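Local coordinates for protein sulfatase (PDB 6USS) that probably hydrolyses sulfate esters as a calcium-dependent arylsulfatase of a gut bacterium, at residues 81-86 and 355-360; 45-50 and 341-346; 377-382 and 419-424. The protein carries 1 engineered substitution. All coordinates share one frame; numbering follows the deposited sequence.

In the fold
All three contacts are buried, but they differ in depth. Interaction 1 is the innermost, its centre about 7 Å from the centre of the chain. Interactions 2 and 3 both lie about 15 Å out, and their centres are about 21 Å apart. Interaction 1 pairs two strand ends of the large mixed sheet, mainly through backbone bonds. Interaction 2 joins two loops by apolar packing and a water, and it meets interaction 1 where W46 packs on R357. Interaction 3 relies on a salt bridge. It shares the large sheet with interaction 1, through the Y83 to L378 backbone bond, and reaches the smaller antiparallel sheet at 422-427.

Interaction 1: residues 81-86 and 355-360; sequences QAYASS and GVREPM
A82, V356 and R357 carry this contact, where the end of strand 77-83 runs antiparallel to the start of 357-363. The carbonyl O of A82 accepts a nearly linear bond from E358 N at 2.9 Å. V356 O does the same for A84 N at 3.1 Å, with the donor in its carbonyl plane. Y83 and R357 form the non-hydrogen-bonded pair between them. A water takes the N-H of A82 and donates to E358 O, so it extends the backbone link. The methyl of A82 rests against M360 SD at 3.6 Å. V356 turns CG2 to the Y83 ring, 3.7 Å from CD1, while CG1 lies near A84 O. R357 starts extended and then bends at chi3 (-77°). This lays the guanidinium against Q81, whose CG lies over a face of it, 3.4 Å from R357 NH1. Y83 OH sits over one guanidinium face, offset toward the rim. R357 NH1 also bonds T80 O, and W46 makes a cation-pi contact with R357. The E358 side chain lies about 8 Å from the bound calcium ion (nearest atoms). E353 binds R357 by a salt bridge and Y83 OH by a hydrogen bond. The buried arginine charge is probably balanced by E353.

Interaction 2: residues 45-50 and 341-346; sequences GWQDTS and NSPLNS
W46 and Q47 pack on N341, P343 and L344 in a buried loop-to-loop contact. The loop 45-50 follows strand 35-41. The loop 341-346 lies between strand 315-321 and helix 353-356. No direct hydrogen bond joins the two. The main apolar contact is L344 on W46, whose side chains cross at about a right angle. L344 CD1 is 3.5 Å from W46 CB. With W46 CG anti to the backbone N (chi1 -157°), the six-membered ring also meets this methyl, through CE3. P343 meets the same indole more loosely, with CG at the ring edge near CZ3. Q47 crosses P343 at about a right angle, its CG 3.3 Å from S342 O. The peptide bond before P343 is cis. It sits in a turn from N341 to L344, closed by L344 N to N341 O, whose angles fit type VIa.

The loop 45-50 begins with a type I turn from G45 to D48, closed by D48 N to G45 O at 3.1 Å. D48 also centres an inverse gamma turn. Its OD2 accepts G45 N at 2.7 Å, from above the carboxylate plane, and also bonds Y288 OH. These turns come just after D42 and D43, which bind the calcium ion, as expected for the metal-bearing strand end of a sulfatase in the alkaline phosphatase clan.

One water bridges the two loops. It accepts from Q47 N at 2.8 Å and donates to N341 OD1 at 2.7 Å, with a weak bond to D48 OD1. N341 OD1 also sits close to the backbone of G45, 3.2 Å from its CA. The other end of this amide is fixed too. N341 ND2 donates to S346 O at 2.9 Å, nearly in the amide plane, and it has a second partner in G325 O.

Interaction 3: residues 377-382 and 419-424; sequences YLIIED and KGRSLY
R421 and D382 form the salt bridge at the centre of this contact. R421 is extended from CG to NE, with CG anti to its own backbone N (chi1 175°), and reaches D382 end-on with two nitrogens. NH1 binds OD2 and NH2 binds OD1, each at 2.7 Å. The NH1 bond is almost straight and lies in the guanidinium plane. The two flat groups are not coplanar, their planes being 37° apart. OD2 has a second donor, I379 N at 2.9 Å, which arrives from the opposite face of the carboxylate. OD1 is also held, by I405 N. With so many donors, D382 probably stays ionised.

Other polar links are spread along the contact. A water donates to Y377 O and accepts from R421 NH1, at the edge of the guanidinium. Y377 OH donates to R421 O, with the O at the ring edge. The modelled length of 2.4 Å is very short, so its exact value is doubtful. G447 N is a second partner of Y377 OH. A second water links E381 OE1 to Y424 N, weakly at the latter end.

The apolar contacts centre on L423. Its CD2 lies over the centre of the R421 guanidinium and is 3.9 Å from I379 CG2. L423 CD1 packs obliquely on the Y377 ring, 3.7 Å from Y377 CD1. I379 CG2 also touches the guanidinium, 3.4 Å from R421 NH2.

Segment 377-382 holds strand 378-379 of the large mixed sheet and leads into helix 383-390. Segment 419-424 enters 422-427, an outermost strand of the four-stranded antiparallel sheet. The contact therefore joins the two sheets of the sulfatase fold. Strand 77-83 lies beside both segments, with Y83 against Y377 and L423, and I380 packs on helix 88-97.

Interaction 1: residues 81-86 and 355-360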
# COMPACT_ATOMS: atom_id res chain seq x y z
N GLN A 81 -17.28 27.72 -12.41
CA GLN A 81 -18.45 27.29 -11.64
C GLN A 81 -18.29 25.83 -11.19
O GLN A 81 -19.13 24.98 -11.43
CB GLN A 81 -19.73 27.51 -12.45
CG GLN A 81 -20.89 28.00 -11.62
CD GLN A 81 -22.13 28.42 -12.45
OE1 GLN A 81 -23.01 29.13 -11.95
NE2 GLN A 81 -22.19 28.00 -13.70
N ALA A 82 -17.18 25.54 -10.49
CA ALA A 82 -16.91 24.21 -9.96
C ALA A 82 -17.29 24.13 -8.48
O ALA A 82 -16.91 25.00 -7.70
CB ALA A 82 -15.43 23.84 -10.14
N TYR A 83 -18.00 23.06 -8.09
CA TYR A 83 -18.52 22.91 -6.74
C TYR A 83 -17.94 21.70 -6.00
O TYR A 83 -17.71 20.64 -6.57
CB TYR A 83 -20.06 22.80 -6.75
CG TYR A 83 -20.70 24.08 -7.19
CD1 TYR A 83 -20.69 25.20 -6.36
CD2 TYR A 83 -21.28 24.20 -8.44
CE1 TYR A 83 -21.26 26.41 -6.77
CE2 TYR A 83 -21.86 25.39 -8.86
CZ TYR A 83 -21.84 26.49 -8.02
OH TYR A 83 -22.41 27.67 -8.45
N ALA A 84 -17.73 21.89 -4.70
CA ALA A 84 -17.45 20.85 -3.72
C ALA A 84 -18.54 20.90 -2.65
O ALA A 84 -19.54 21.60 -2.81
CB ALA A 84 -16.06 21.03 -3.12
N SER A 85 -18.36 20.15 -1.57
CA SER A 85 -19.16 20.41 -0.37
C SER A 85 -18.47 21.47 0.49
O SER A 85 -17.35 21.91 0.20
CB SER A 85 -19.43 19.13 0.44
OG SER A 85 -20.18 18.19 -0.32
N SER A 86 -19.16 21.91 1.54
CA SER A 86 -18.66 23.05 2.31
C SER A 86 -17.68 22.64 3.40
O SER A 86 -17.17 23.51 4.10
CB SER A 86 -19.82 23.84 2.91
OG SER A 86 -20.57 23.07 3.83
N GLY A 355 -19.13 28.88 0.42
CA GLY A 355 -18.75 27.61 1.00
C GLY A 355 -18.46 26.51 -0.00
O GLY A 355 -17.81 25.52 0.35
N VAL A 356 -18.92 26.64 -1.24
CA VAL A 356 -18.91 25.52 -2.18
C VAL A 356 -18.31 25.84 -3.54
O VAL A 356 -17.91 24.91 -4.27
CB VAL A 356 -20.33 24.93 -2.35
CG1 VAL A 356 -20.81 24.32 -1.04
CG2 VAL A 356 -21.31 25.99 -2.85
N ARG A 357 -18.20 27.10 -3.98
CA ARG A 357 -17.59 27.39 -5.28
C ARG A 357 -16.07 27.45 -5.14
O ARG A 357 -15.55 28.30 -4.43
CB ARG A 357 -18.14 28.68 -5.87
CG ARG A 357 -18.12 28.64 -7.39
CD ARG A 357 -18.24 30.01 -8.04
NE ARG A 357 -19.61 30.48 -8.02
CZ ARG A 357 -20.27 30.89 -9.10
NH1 ARG A 357 -19.68 30.89 -10.28
NH2 ARG A 357 -21.54 31.32 -8.98
N GLU A 358 -15.36 26.55 -5.87
CA GLU A 358 -13.93 26.29 -5.75
C GLU A 358 -13.14 26.71 -6.99
O GLU A 358 -13.65 26.64 -8.11
CB GLU A 358 -13.69 24.79 -5.52
CG GLU A 358 -14.42 24.22 -4.32
CD GLU A 358 -14.24 25.10 -3.10
OE1 GLU A 358 -15.27 25.50 -2.51
OE2 GLU A 358 -13.07 25.41 -2.75
N PRO A 359 -11.89 27.14 -6.83
CA PRO A 359 -11.05 27.41 -8.00
C PRO A 359 -10.57 26.11 -8.63
O PRO A 359 -10.05 25.23 -7.94
CB PRO A 359 -9.88 28.20 -7.42
CG PRO A 359 -9.81 27.73 -5.97
CD PRO A 359 -11.25 27.53 -5.57
N MET A 360 -10.73 25.99 -9.95
CA MET A 360 -10.41 24.74 -10.62
C MET A 360 -9.79 25.01 -11.98
O MET A 360 -10.27 25.86 -12.74
CB MET A 360 -11.65 23.86 -10.76
CG MET A 360 -11.40 22.52 -11.42
SD MET A 360 -12.96 21.64 -11.68
CE MET A 360 -12.43 20.40 -12.85
O HOH W 1 -15.25 27.78 -9.82

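Interaction 2: residues 45-50 and 341-346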
# COMPACT_ATOMS: atom_id res chain seq x y z
N GLY A 45 -10.48 29.48 -0.89
CA GLY A 45 -11.67 30.09 -1.44
C GLY A 45 -11.58 30.42 -2.94
O GLY A 45 -10.50 30.48 -3.54
N TRP A 46 -12.75 30.65 -3.54
CA TRP A 46 -12.84 31.05 -4.94
C TRP A 46 -11.99 32.27 -5.29
O TRP A 46 -11.70 32.49 -6.47
CB TRP A 46 -14.29 31.38 -5.28
CG TRP A 46 -14.66 31.29 -6.74
CD1 TRP A 46 -14.46 30.22 -7.57
CD2 TRP A 46 -15.36 32.28 -7.51
NE1 TRP A 46 -14.98 30.49 -8.82
CE2 TRP A 46 -15.52 31.75 -8.81
CE3 TRP A 46 -15.83 33.56 -7.23
CZ2 TRP A 46 -16.16 32.46 -9.83
CZ3 TRP A 46 -16.47 34.27 -8.25
CH2 TRP A 46 -16.64 33.71 -9.53
N GLN A 47 -11.62 33.08 -4.30
CA GLN A 47 -10.88 34.31 -4.56
C GLN A 47 -9.55 34.37 -3.82
O GLN A 47 -8.96 35.45 -3.72
CB GLN A 47 -11.74 35.52 -4.19
CG GLN A 47 -12.96 35.74 -5.11
CD GLN A 47 -12.59 36.49 -6.37
OE1 GLN A 47 -11.58 37.18 -6.41
NE2 GLN A 47 -13.42 36.37 -7.41
N ASP A 48 -9.07 33.24 -3.31
CA ASP A 48 -7.80 33.18 -2.58
C ASP A 48 -6.62 32.94 -3.53
O ASP A 48 -5.80 32.05 -3.34
CB ASP A 48 -7.87 32.09 -1.51
CG ASP A 48 -8.89 32.42 -0.44
OD1 ASP A 48 -9.33 33.60 -0.37
OD2 ASP A 48 -9.26 31.50 0.32
N THR A 49 -6.54 33.78 -4.56
CA THR A 49 -5.60 33.61 -5.66
C THR A 49 -5.50 34.95 -6.38
O THR A 49 -6.41 35.78 -6.30
CB THR A 49 -6.06 32.50 -6.61
OG1 THR A 49 -5.31 32.54 -7.84
CG2 THR A 49 -7.55 32.66 -6.94
N SER A 50 -4.37 35.16 -7.06
CA SER A 50 -4.30 36.29 -7.97
C SER A 50 -5.01 36.02 -9.30
O SER A 50 -5.24 36.97 -10.05
CB SER A 50 -2.84 36.72 -8.24
OG SER A 50 -2.04 35.67 -8.74
N ASN A 341 -14.70 35.50 1.04
CA ASN A 341 -14.71 34.94 -0.31
C ASN A 341 -15.48 35.85 -1.27
O ASN A 341 -15.99 35.41 -2.30
CB ASN A 341 -15.28 33.53 -0.31
CG ASN A 341 -14.54 32.60 0.63
OD1 ASN A 341 -13.42 32.16 0.35
ND2 ASN A 341 -15.16 32.30 1.77
N SER A 342 -15.56 37.14 -0.92
CA SER A 342 -16.31 38.09 -1.73
C SER A 342 -15.82 38.05 -3.17
O SER A 342 -14.61 37.96 -3.40
CB SER A 342 -16.14 39.50 -1.16
OG SER A 342 -16.28 40.44 -2.21
N PRO A 343 -16.72 38.18 -4.17
CA PRO A 343 -18.14 38.52 -4.06
C PRO A 343 -19.04 37.38 -3.61
O PRO A 343 -20.25 37.55 -3.63
CB PRO A 343 -18.50 38.90 -5.49
CG PRO A 343 -17.68 37.95 -6.28
CD PRO A 343 -16.35 37.92 -5.57
N LEU A 344 -18.49 36.23 -3.25
CA LEU A 344 -19.37 35.14 -2.82
C LEU A 344 -19.79 35.35 -1.37
O LEU A 344 -19.07 35.96 -0.58
CB LEU A 344 -18.68 33.79 -2.97
CG LEU A 344 -18.11 33.51 -4.36
CD1 LEU A 344 -17.60 32.09 -4.41
CD2 LEU A 344 -19.18 33.76 -5.41
N ASN A 345 -20.97 34.82 -1.02
CA ASN A 345 -21.52 34.96 0.33
C ASN A 345 -20.90 33.93 1.28
O ASN A 345 -20.92 32.72 1.02
CB ASN A 345 -23.04 34.80 0.30
CG ASN A 345 -23.73 35.45 1.50
OD1 ASN A 345 -23.19 35.49 2.60
ND2 ASN A 345 -24.95 35.94 1.28
N SER A 346 -20.35 34.42 2.39
CA SER A 346 -19.93 33.58 3.52
C SER A 346 -18.77 32.67 3.05
O SER A 346 -17.92 33.08 2.24
CB SER A 346 -21.16 32.86 4.08
OG SER A 346 -20.83 31.98 5.14
O HOH W 2 -11.87 33.40 -1.55

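Interaction 3: residues 377-382 and 419-424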
# COMPACT_ATOMS: atom_id res chain seq x y z
N TYR A 377 -21.43 24.07 -14.94
CA TYR A 377 -21.14 23.66 -13.57
C TYR A 377 -20.86 22.17 -13.48
O TYR A 377 -21.35 21.36 -14.28
CB TYR A 377 -22.26 24.07 -12.60
CG TYR A 377 -23.69 23.63 -12.88
CD1 TYR A 377 -24.05 22.29 -12.97
CD2 TYR A 377 -24.72 24.58 -12.97
CE1 TYR A 377 -25.38 21.90 -13.18
CE2 TYR A 377 -26.05 24.20 -13.19
CZ TYR A 377 -26.37 22.86 -13.29
OH TYR A 377 -27.69 22.48 -13.50
N LEU A 378 -20.03 21.81 -12.50
CA LEU A 378 -19.72 20.43 -12.18
C LEU A 378 -19.51 20.33 -10.67
O LEU A 378 -19.32 21.33 -9.98
CB LEU A 378 -18.48 19.95 -12.95
CG LEU A 378 -17.20 20.77 -12.72
CD1 LEU A 378 -16.43 20.35 -11.46
CD2 LEU A 378 -16.31 20.66 -13.95
N ILE A 379 -19.51 19.09 -10.17
CA ILE A 379 -19.39 18.85 -8.74
C ILE A 379 -18.34 17.77 -8.47
O ILE A 379 -18.09 16.91 -9.31
CB ILE A 379 -20.76 18.46 -8.14
CG1 ILE A 379 -20.67 18.33 -6.62
CG2 ILE A 379 -21.31 17.20 -8.83
CD1 ILE A 379 -21.85 18.97 -5.91
N ILE A 380 -17.76 17.82 -7.26
CA ILE A 380 -16.55 17.07 -6.91
C ILE A 380 -16.67 15.57 -7.22
O ILE A 380 -15.72 14.97 -7.73
CB ILE A 380 -16.18 17.34 -5.44
CG1 ILE A 380 -14.93 16.55 -5.01
CG2 ILE A 380 -17.35 17.01 -4.51
CD1 ILE A 380 -13.68 17.00 -5.68
N GLU A 381 -17.82 14.94 -6.95
CA GLU A 381 -17.93 13.51 -7.27
C GLU A 381 -17.70 13.22 -8.75
O GLU A 381 -17.42 12.07 -9.09
CB GLU A 381 -19.29 12.93 -6.86
CG GLU A 381 -20.48 13.59 -7.50
CD GLU A 381 -21.24 14.47 -6.51
OE1 GLU A 381 -22.50 14.49 -6.58
OE2 GLU A 381 -20.58 15.13 -5.66
N ASP A 382 -17.83 14.23 -9.62
CA ASP A 382 -17.55 14.05 -11.05
C ASP A 382 -16.07 13.77 -11.32
O ASP A 382 -15.73 13.16 -12.35
CB ASP A 382 -17.96 15.29 -11.84
CG ASP A 382 -19.42 15.66 -11.64
OD1 ASP A 382 -20.22 14.80 -11.20
OD2 ASP A 382 -19.76 16.84 -11.92
N LYS A 419 -26.32 20.43 -18.71
CA LYS A 419 -27.66 20.74 -19.20
C LYS A 419 -28.70 19.85 -18.53
O LYS A 419 -28.61 18.62 -18.58
CB LYS A 419 -27.72 20.58 -20.72
CG LYS A 419 -29.09 20.87 -21.32
CD LYS A 419 -29.04 21.07 -22.82
CE LYS A 419 -30.45 21.44 -23.35
NZ LYS A 419 -30.63 21.04 -24.78
N GLY A 420 -29.70 20.48 -17.91
CA GLY A 420 -30.72 19.79 -17.17
C GLY A 420 -30.29 19.16 -15.86
O GLY A 420 -31.16 18.66 -15.13
N ARG A 421 -29.00 19.19 -15.51
CA ARG A 421 -28.51 18.42 -14.37
C ARG A 421 -28.77 19.14 -13.04
O ARG A 421 -28.46 20.33 -12.89
CB ARG A 421 -27.02 18.15 -14.52
CG ARG A 421 -26.42 17.48 -13.31
CD ARG A 421 -24.99 17.04 -13.62
NE ARG A 421 -24.50 16.15 -12.58
CZ ARG A 421 -23.24 16.11 -12.18
NH1 ARG A 421 -22.35 16.91 -12.75
NH2 ARG A 421 -22.88 15.27 -11.21
N SER A 422 -29.33 18.41 -12.08
CA SER A 422 -29.43 18.88 -10.70
C SER A 422 -28.14 18.58 -9.94
O SER A 422 -27.58 17.48 -10.04
CB SER A 422 -30.62 18.22 -9.99
OG SER A 422 -31.86 18.82 -10.29
N LEU A 423 -27.67 19.54 -9.15
CA LEU A 423 -26.60 19.31 -8.18
C LEU A 423 -27.18 19.28 -6.77
O LEU A 423 -28.11 20.03 -6.46
CB LEU A 423 -25.52 20.39 -8.27
CG LEU A 423 -24.81 20.59 -9.60
CD1 LEU A 423 -23.68 21.59 -9.38
CD2 LEU A 423 -24.27 19.27 -10.17
N TYR A 424 -26.63 18.42 -5.90
CA TYR A 424 -27.19 18.26 -4.56
C TYR A 424 -26.15 18.34 -3.45
O TYR A 424 -25.07 17.76 -3.54
CB TYR A 424 -27.92 16.94 -4.45
CG TYR A 424 -28.96 16.69 -5.50
CD1 TYR A 424 -28.66 15.92 -6.61
CD2 TYR A 424 -30.25 17.17 -5.35
CE1 TYR A 424 -29.60 15.66 -7.56
CE2 TYR A 424 -31.21 16.91 -6.30
CZ TYR A 424 -30.88 16.15 -7.41
OH TYR A 424 -31.83 15.88 -8.37
O HOH W 3 -21.75 18.81 -15.05
O HOH W 4 -24.68 16.16 -7.48